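PDB 6RTE: cytochrome c from Pseudomonas aeruginosa, which catalyses the dehydrogenation of dihydro-heme d1 in heme d1 biosynthesis, as a heme c-containing eight-bladed beta-propeller enzyme. Local coordinates for residues A[139-144]-A[207-212]; A[184-189]-A[495-500]; A[122-127]-A[252-257]. All blocks are in the same frame, centred on the assembly; numbering follows the deposited sequence.

Contact 1: residues A[139-144]-A[207-212]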
# COMPACT_ATOMS: atom_id res chain seq x y z
N ARG A 139 -14.88 -6.33 -23.55
CA ARG A 139 -14.69 -7.76 -23.55
C ARG A 139 -13.25 -8.10 -23.19
O ARG A 139 -12.33 -7.45 -23.69
CB ARG A 139 -15.02 -8.31 -24.95
CG ARG A 139 -14.46 -9.66 -25.28
CD ARG A 139 -14.74 -10.03 -26.74
NE ARG A 139 -14.65 -11.48 -26.92
CZ ARG A 139 -15.70 -12.29 -27.00
NH1 ARG A 139 -16.94 -11.82 -26.96
NH2 ARG A 139 -15.50 -13.59 -27.14
N PRO A 140 -13.01 -9.09 -22.33
CA PRO A 140 -11.63 -9.54 -22.12
C PRO A 140 -11.00 -9.97 -23.43
O PRO A 140 -11.57 -10.77 -24.18
CB PRO A 140 -11.77 -10.70 -21.13
CG PRO A 140 -13.05 -10.42 -20.40
CD PRO A 140 -13.95 -9.79 -21.44
N ARG A 141 -9.82 -9.43 -23.72
CA ARG A 141 -9.09 -9.78 -24.93
C ARG A 141 -8.36 -11.11 -24.82
O ARG A 141 -7.78 -11.56 -25.81
CB ARG A 141 -8.08 -8.67 -25.26
CG ARG A 141 -8.69 -7.47 -25.95
CD ARG A 141 -7.60 -6.44 -26.22
NE ARG A 141 -7.88 -5.60 -27.38
CZ ARG A 141 -7.74 -6.00 -28.64
NH1 ARG A 141 -7.34 -7.23 -28.92
NH2 ARG A 141 -8.01 -5.15 -29.63
N PHE A 142 -8.42 -11.75 -23.67
CA PHE A 142 -7.67 -12.96 -23.38
C PHE A 142 -8.65 -14.06 -22.99
O PHE A 142 -9.84 -13.81 -22.78
CB PHE A 142 -6.68 -12.71 -22.24
CG PHE A 142 -7.29 -11.96 -21.10
CD1 PHE A 142 -8.06 -12.62 -20.15
CD2 PHE A 142 -7.12 -10.59 -20.98
CE1 PHE A 142 -8.63 -11.94 -19.12
CE2 PHE A 142 -7.69 -9.91 -19.95
CZ PHE A 142 -8.45 -10.57 -19.01
N GLU A 143 -8.13 -15.28 -22.88
CA GLU A 143 -8.95 -16.43 -22.51
C GLU A 143 -8.91 -16.73 -21.02
O GLU A 143 -9.78 -17.45 -20.52
CB GLU A 143 -8.52 -17.66 -23.32
CG GLU A 143 -8.54 -17.40 -24.83
CD GLU A 143 -8.84 -18.64 -25.67
OE1 GLU A 143 -7.88 -19.34 -26.07
OE2 GLU A 143 -10.03 -18.90 -25.95
N ALA A 144 -7.94 -16.18 -20.29
CA ALA A 144 -7.84 -16.45 -18.86
C ALA A 144 -9.08 -15.95 -18.12
O ALA A 144 -9.76 -15.01 -18.55
CB ALA A 144 -6.59 -15.79 -18.28
N LEU A 207 -7.94 -4.07 -17.20
CA LEU A 207 -7.47 -5.45 -17.30
C LEU A 207 -8.04 -6.15 -18.53
O LEU A 207 -7.36 -7.00 -19.11
CB LEU A 207 -7.84 -6.23 -16.04
CG LEU A 207 -7.06 -5.87 -14.77
CD1 LEU A 207 -7.75 -6.44 -13.53
CD2 LEU A 207 -5.62 -6.37 -14.87
N TYR A 208 -9.27 -5.81 -18.94
CA TYR A 208 -9.85 -6.49 -20.09
C TYR A 208 -9.08 -6.18 -21.37
O TYR A 208 -8.91 -7.06 -22.23
CB TYR A 208 -11.32 -6.10 -20.28
CG TYR A 208 -12.27 -6.67 -19.27
CD1 TYR A 208 -11.81 -7.38 -18.17
CD2 TYR A 208 -13.64 -6.49 -19.41
CE1 TYR A 208 -12.68 -7.88 -17.22
CE2 TYR A 208 -14.52 -6.99 -18.47
CZ TYR A 208 -14.04 -7.69 -17.38
OH TYR A 208 -14.90 -8.19 -16.45
N ASN A 209 -8.65 -4.94 -21.55
CA ASN A 209 -7.93 -4.57 -22.77
C ASN A 209 -6.43 -4.48 -22.57
O ASN A 209 -5.71 -4.21 -23.54
CB ASN A 209 -8.47 -3.24 -23.30
CG ASN A 209 -9.86 -3.40 -23.93
OD1 ASN A 209 -9.98 -3.86 -25.05
ND2 ASN A 209 -10.89 -3.04 -23.18
N LEU A 210 -5.94 -4.75 -21.36
CA LEU A 210 -4.52 -4.71 -21.04
C LEU A 210 -3.89 -3.39 -21.50
O LEU A 210 -2.89 -3.36 -22.21
CB LEU A 210 -3.80 -5.92 -21.64
CG LEU A 210 -4.39 -7.27 -21.18
CD1 LEU A 210 -3.76 -8.44 -21.92
CD2 LEU A 210 -4.25 -7.46 -19.66
N LYS A 211 -4.51 -2.29 -21.08
CA LYS A 211 -4.09 -0.96 -21.49
C LYS A 211 -4.19 0.02 -20.35
O LYS A 211 -5.12 -0.06 -19.53
CB LYS A 211 -4.95 -0.46 -22.66
CG LYS A 211 -4.59 -1.08 -24.01
CD LYS A 211 -5.58 -0.68 -25.07
CE LYS A 211 -5.23 -1.31 -26.42
NZ LYS A 211 -3.85 -0.95 -26.81
N VAL A 212 -3.23 0.95 -20.28
CA VAL A 212 -3.36 2.11 -19.42
C VAL A 212 -4.46 3.00 -19.98
O VAL A 212 -4.43 3.39 -21.15
CB VAL A 212 -2.02 2.87 -19.33
CG1 VAL A 212 -2.19 4.14 -18.52
CG2 VAL A 212 -0.92 1.99 -18.74
O HOH W 1 -11.98 -5.62 -25.36
O HOH W 2 -8.09 -3.02 -26.72

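Contact 2: residues A[184-189]-A[495-500]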
# COMPACT_ATOMS: atom_id res chain seq x y z
N PRO A 184 -2.60 -2.18 -5.10
CA PRO A 184 -3.62 -1.72 -6.05
C PRO A 184 -5.02 -1.91 -5.50
O PRO A 184 -5.29 -2.80 -4.69
CB PRO A 184 -3.39 -2.63 -7.26
CG PRO A 184 -2.90 -3.90 -6.66
CD PRO A 184 -2.07 -3.50 -5.47
N LYS A 185 -5.94 -1.08 -6.00
CA LYS A 185 -7.36 -1.24 -5.73
C LYS A 185 -8.10 -1.52 -7.03
O LYS A 185 -7.66 -1.13 -8.12
CB LYS A 185 -7.95 -0.01 -5.04
CG LYS A 185 -7.29 0.33 -3.69
CD LYS A 185 -7.58 -0.73 -2.62
CE LYS A 185 -7.24 -0.19 -1.23
NZ LYS A 185 -5.82 0.18 -1.09
N PHE A 186 -9.25 -2.18 -6.90
CA PHE A 186 -10.03 -2.63 -8.04
C PHE A 186 -11.38 -1.93 -8.08
O PHE A 186 -11.93 -1.54 -7.04
CB PHE A 186 -10.24 -4.15 -8.00
CG PHE A 186 -8.98 -4.95 -8.12
CD1 PHE A 186 -8.23 -5.28 -7.00
CD2 PHE A 186 -8.53 -5.38 -9.37
CE1 PHE A 186 -7.06 -6.04 -7.11
CE2 PHE A 186 -7.37 -6.14 -9.49
CZ PHE A 186 -6.64 -6.48 -8.37
N SER A 187 -11.90 -1.78 -9.28
CA SER A 187 -13.31 -1.47 -9.44
C SER A 187 -14.16 -2.62 -8.90
O SER A 187 -13.69 -3.75 -8.78
CB SER A 187 -13.61 -1.24 -10.91
OG SER A 187 -13.30 -2.40 -11.67
N PRO A 188 -15.43 -2.35 -8.57
CA PRO A 188 -16.28 -3.40 -7.97
C PRO A 188 -16.42 -4.67 -8.80
O PRO A 188 -16.54 -5.75 -8.23
CB PRO A 188 -17.64 -2.70 -7.82
CG PRO A 188 -17.28 -1.24 -7.66
CD PRO A 188 -16.07 -1.02 -8.54
N ASP A 189 -16.43 -4.57 -10.13
CA ASP A 189 -16.52 -5.73 -11.00
C ASP A 189 -15.15 -6.33 -11.32
O ASP A 189 -15.08 -7.33 -12.03
CB ASP A 189 -17.22 -5.36 -12.31
CG ASP A 189 -16.47 -4.30 -13.12
OD1 ASP A 189 -15.37 -3.85 -12.69
OD2 ASP A 189 -16.97 -3.90 -14.19
N TYR A 495 -2.16 -9.62 -6.02
CA TYR A 495 -3.53 -9.30 -5.67
C TYR A 495 -4.46 -10.01 -6.62
O TYR A 495 -4.45 -9.75 -7.82
CB TYR A 495 -3.74 -7.78 -5.70
CG TYR A 495 -2.73 -7.07 -4.82
CD1 TYR A 495 -1.45 -6.78 -5.30
CD2 TYR A 495 -3.02 -6.75 -3.51
CE1 TYR A 495 -0.51 -6.17 -4.50
CE2 TYR A 495 -2.09 -6.13 -2.70
CZ TYR A 495 -0.83 -5.84 -3.20
OH TYR A 495 0.11 -5.22 -2.40
N ASN A 496 -5.25 -10.94 -6.06
CA ASN A 496 -6.17 -11.77 -6.83
C ASN A 496 -7.49 -11.02 -6.99
O ASN A 496 -8.13 -10.69 -5.99
CB ASN A 496 -6.37 -13.11 -6.13
CG ASN A 496 -7.26 -14.06 -6.93
OD1 ASN A 496 -8.48 -14.12 -6.71
ND2 ASN A 496 -6.66 -14.80 -7.85
N VAL A 497 -7.88 -10.77 -8.24
CA VAL A 497 -9.13 -10.05 -8.52
C VAL A 497 -10.28 -10.64 -7.71
O VAL A 497 -10.98 -9.92 -6.97
CB VAL A 497 -9.45 -10.09 -10.02
CG1 VAL A 497 -10.86 -9.54 -10.28
CG2 VAL A 497 -8.42 -9.31 -10.82
N GLY A 498 -10.50 -11.94 -7.85
CA GLY A 498 -11.65 -12.57 -7.22
C GLY A 498 -11.69 -12.35 -5.72
O GLY A 498 -12.73 -12.03 -5.16
N ASN A 499 -10.55 -12.52 -5.05
CA ASN A 499 -10.53 -12.36 -3.61
C ASN A 499 -10.63 -10.89 -3.20
O ASN A 499 -11.22 -10.59 -2.16
CB ASN A 499 -9.27 -13.00 -3.03
CG ASN A 499 -9.32 -14.50 -3.08
OD1 ASN A 499 -10.39 -15.10 -2.99
ND2 ASN A 499 -8.17 -15.13 -3.23
N LYS A 500 -10.11 -9.97 -4.01
CA LYS A 500 -10.14 -8.56 -3.63
C LYS A 500 -11.54 -7.96 -3.77
O LYS A 500 -11.89 -7.06 -3.00
CB LYS A 500 -9.16 -7.75 -4.47
CG LYS A 500 -7.71 -8.19 -4.38
CD LYS A 500 -7.22 -8.32 -2.96
CE LYS A 500 -7.34 -7.02 -2.21
NZ LYS A 500 -6.47 -7.03 -1.01

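Contact 3: residues A[122-127]-A[252-257]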
# COMPACT_ATOMS: atom_id res chain seq x y z
N ASP A 122 -2.39 22.34 -11.17
CA ASP A 122 -1.31 21.39 -11.41
C ASP A 122 -1.88 19.99 -11.67
O ASP A 122 -1.47 19.30 -12.62
CB ASP A 122 -0.37 21.33 -10.21
CG ASP A 122 0.41 22.61 -9.99
OD1 ASP A 122 0.97 23.16 -10.97
OD2 ASP A 122 0.49 23.04 -8.81
N ILE A 123 -2.81 19.55 -10.83
CA ILE A 123 -3.40 18.23 -10.98
C ILE A 123 -4.03 18.08 -12.36
O ILE A 123 -3.79 17.09 -13.07
CB ILE A 123 -4.43 17.97 -9.86
CG1 ILE A 123 -3.75 17.97 -8.49
CG2 ILE A 123 -5.16 16.63 -10.08
CD1 ILE A 123 -4.77 17.96 -7.34
N ARG A 124 -4.86 19.04 -12.76
CA ARG A 124 -5.55 18.91 -14.05
C ARG A 124 -4.57 18.93 -15.21
O ARG A 124 -4.75 18.21 -16.20
CB ARG A 124 -6.59 20.02 -14.22
CG ARG A 124 -7.77 19.87 -13.30
CD ARG A 124 -8.91 20.80 -13.68
NE ARG A 124 -9.71 21.13 -12.50
CZ ARG A 124 -9.57 22.23 -11.77
NH1 ARG A 124 -8.66 23.16 -12.10
NH2 ARG A 124 -10.34 22.42 -10.72
N ALA A 125 -3.52 19.74 -15.11
CA ALA A 125 -2.55 19.82 -16.20
C ALA A 125 -1.81 18.50 -16.38
O ALA A 125 -1.34 18.21 -17.49
CB ALA A 125 -1.56 20.97 -15.95
N SER A 126 -1.70 17.69 -15.33
CA SER A 126 -0.96 16.44 -15.38
C SER A 126 -1.76 15.27 -15.96
O SER A 126 -1.17 14.24 -16.28
CB SER A 126 -0.49 16.05 -13.98
OG SER A 126 -1.57 15.55 -13.20
N GLN A 127 -3.09 15.40 -16.10
CA GLN A 127 -3.89 14.27 -16.57
C GLN A 127 -3.51 13.89 -18.00
O GLN A 127 -3.40 14.74 -18.88
CB GLN A 127 -5.39 14.62 -16.50
CG GLN A 127 -6.32 13.41 -16.71
CD GLN A 127 -7.73 13.82 -17.15
OE1 GLN A 127 -7.96 14.96 -17.52
NE2 GLN A 127 -8.66 12.86 -17.12
N LEU A 252 -9.90 9.44 -14.17
CA LEU A 252 -8.98 10.10 -13.23
C LEU A 252 -9.00 11.63 -13.36
O LEU A 252 -8.02 12.30 -13.01
CB LEU A 252 -7.55 9.57 -13.39
CG LEU A 252 -7.40 8.07 -13.11
CD1 LEU A 252 -5.91 7.66 -13.18
CD2 LEU A 252 -8.01 7.68 -11.78
N SER A 253 -10.12 12.19 -13.81
CA SER A 253 -10.28 13.64 -13.83
C SER A 253 -10.50 14.16 -12.41
O SER A 253 -10.99 13.44 -11.52
CB SER A 253 -11.44 14.05 -14.76
OG SER A 253 -12.69 13.53 -14.31
N LEU A 254 -10.09 15.40 -12.18
CA LEU A 254 -10.18 15.98 -10.84
C LEU A 254 -11.62 16.38 -10.51
O LEU A 254 -12.26 17.11 -11.27
CB LEU A 254 -9.28 17.20 -10.71
CG LEU A 254 -9.37 17.91 -9.36
CD1 LEU A 254 -9.02 16.98 -8.22
CD2 LEU A 254 -8.48 19.15 -9.35
N VAL A 255 -12.11 15.92 -9.37
CA VAL A 255 -13.37 16.38 -8.84
C VAL A 255 -13.18 17.49 -7.80
O VAL A 255 -13.78 18.55 -7.90
CB VAL A 255 -14.18 15.19 -8.26
CG1 VAL A 255 -15.53 15.67 -7.74
CG2 VAL A 255 -14.36 14.12 -9.34
N GLN A 256 -12.33 17.26 -6.80
CA GLN A 256 -12.16 18.28 -5.76
C GLN A 256 -10.95 17.96 -4.90
O GLN A 256 -10.70 16.80 -4.56
CB GLN A 256 -13.42 18.39 -4.89
CG GLN A 256 -13.59 19.74 -4.19
CD GLN A 256 -14.97 19.90 -3.55
OE1 GLN A 256 -15.99 19.57 -4.15
NE2 GLN A 256 -14.99 20.41 -2.32
N VAL A 257 -10.20 19.01 -4.55
CA VAL A 257 -9.08 18.93 -3.61
C VAL A 257 -9.63 19.27 -2.23
O VAL A 257 -10.20 20.36 -2.04
CB VAL A 257 -7.95 19.90 -4.00
CG1 VAL A 257 -6.84 19.89 -2.96
CG2 VAL A 257 -7.41 19.57 -5.38

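Contact 1: residues A[139-144]-A[207-212]
Two torsions set up the meeting of Pro-140, Phe-142, Leu-207 and Tyr-208. Tyr-208 holds CG beside its own backbone N and opposite its carbonyl carbon (chi1 -72°), which lays the phenol flat alongside Pro-140. Phe-142 takes the rarer choice, with CG between backbone N and carbonyl carbon (chi1 46°), and this folds the ring back against the 207-210 turn.

The proline mediates between the two aromatics. Its CG stands almost directly over the middle of the phenol, 3.9 Å from the Tyr-208 ring centroid, a CH-pi contact over the face, while its CB covers one face of the Phe-142 ring nearer the rim. Phe-142 turns its edge to a backbone carbonyl of the turn: CE2 lies 3.0 Å from Leu-207 O, near the ring plane. Its CD2 also reaches Leu-210 CD1, at 4.1 Å.

A single direct hydrogen bond joins the backbones, Arg-141 N to Tyr-208 O at 2.9 Å, nearly straight at 162°. Water extends the polar side. Asn-209 OD1 accepts from two waters: one also donates to Arg-139 O, and the other accepts from Arg-141 NE at 2.7 Å, in the guanidinium plane. Because Asn-209 ND2 donates to Pro-137 O and Asp-206 OD2, both ends of the amide are engaged and its rotation is fixed.

The turn carries a G1 beta bulge, Leu-210 and Lys-211 both facing Asp-206, and links strand 201-206 to strand 211-217. The 139-144 loop runs beside it on the way from helix 120-126 to strand 150-154. Beneath them, Phe-142 and Leu-210 rest on Ile-171 and Ala-172 of strand 169-175, and Leu-207 on Ile-162 of strand 159-164, so the loop and turn bridge two neighbouring propeller blades.

Contact 2: residues A[184-189]-A[495-500]
Tyr-495 opens the 495-500 segment by offering the face of its ring to Pro-184, whose CD sits over the centre, 3.3 Å from the centroid of the Tyr-495 ring. This is a close CH-pi contact, and the proline CG leans toward Tyr-495 CD1 beside it. One carbon back, Tyr-495 CB touches Phe-186 CE1 at 4.0 Å.

Asn-496 CB points away from the 184-189 segment, and its side chain serves as N-cap of the short helix that follows: its OD1 accepts from Asn-499 N at 3.1 Å, in the carbonyl plane and on a lone pair. Val-497, the first helical residue, puts its CA over one face of the Phe-186 ring and its CG2 3.6 Å from Phe-186 CE2. A turn later Lys-500 crosses the same ring at about a right angle, CG to Phe-186 CE1 being 3.5 Å; bends at chi2 and chi3 then lead its amine away. Only its aliphatic base does the packing.

Strand 491-496 pairs with strand 150-154, the C-terminal strand thus completing the first blade, a Velcro-like closure of the propeller. Pro-184 and Phe-186, on strand 183-186 of the next blade, also pack on Val-151 and Val-193.

Contact 3: residues A[122-127]-A[252-257]
Leu-254 lies over one face of the Arg-124 guanidinium, the two side chains meeting at about a right angle. In the conformer described here, one of two modelled, the arginine is extended from CG to NE, and Leu-254 CD2 comes to 3.9 Å from Arg-124 NE. The methyl packs on the flat pi face of the cation, while NH1 makes a long, weak ion pair with Glu-121.

Ile-123 addresses two residues of the strand. Its CG2 meets Leu-254 CB at 4.2 Å, and its CD1 slants across Val-257 to lie 3.7 Å from Val-257 CG2. That Leu-254 and Val-257, three residues apart, both turn to the helix follows from a classic beta bulge: Val-255 and Gln-256 together face Leu-246, shifting the alternation of the strand by one residue.

Gln-127 reaches across with CG opposite its backbone N (chi1 -169°) and an extended chain. Its NE2 passes 3.7 Å from Ser-253 N but donates to Asp-251 O, the residue whose carboxylate takes the hydroxyl of Ser-253. Nearby, Leu-252 O is buried without a partner. Between 122-127 and 252-257 there is packing without a hydrogen bond; the polar tie is the one from Gln-127 to Asp-251, next to the segment. Ser-126 gives both N and OG to Ile-123 O from the same face of the carbonyl plane, OG at 2.7 Å.

The helical residues 122-126 run nearly antiparallel to 254-257, their directions 159° apart and their axes 9.6 Å at closest. Helix 120-126, which precedes the first propeller strand 150-154, thus packs against the outermost strand of a four-stranded blade of the eight-bladed beta-propeller.

How the contacts relate
Contacts 1 and 2 form a continuous patch: Leu-207 CD1, at the turn of contact 1, packs on Val-497 and Phe-186 of contact 2, and both draw on the first two propeller blades. Contact 2, about 14 Å from the chain's centre, is the more interior and wholly apolar across its segments; contact 1, about 24 Å out, adds a backbone hydrogen bond and two bridging waters to its ring packing. Contact 3 is also peripheral and touches neither, yet it resembles contact 2 in lacking hydrogen bonds across its segments. It rests mainly on aliphatic packing with a guanidinium face, where the other two each place a proline over a tyrosine ring.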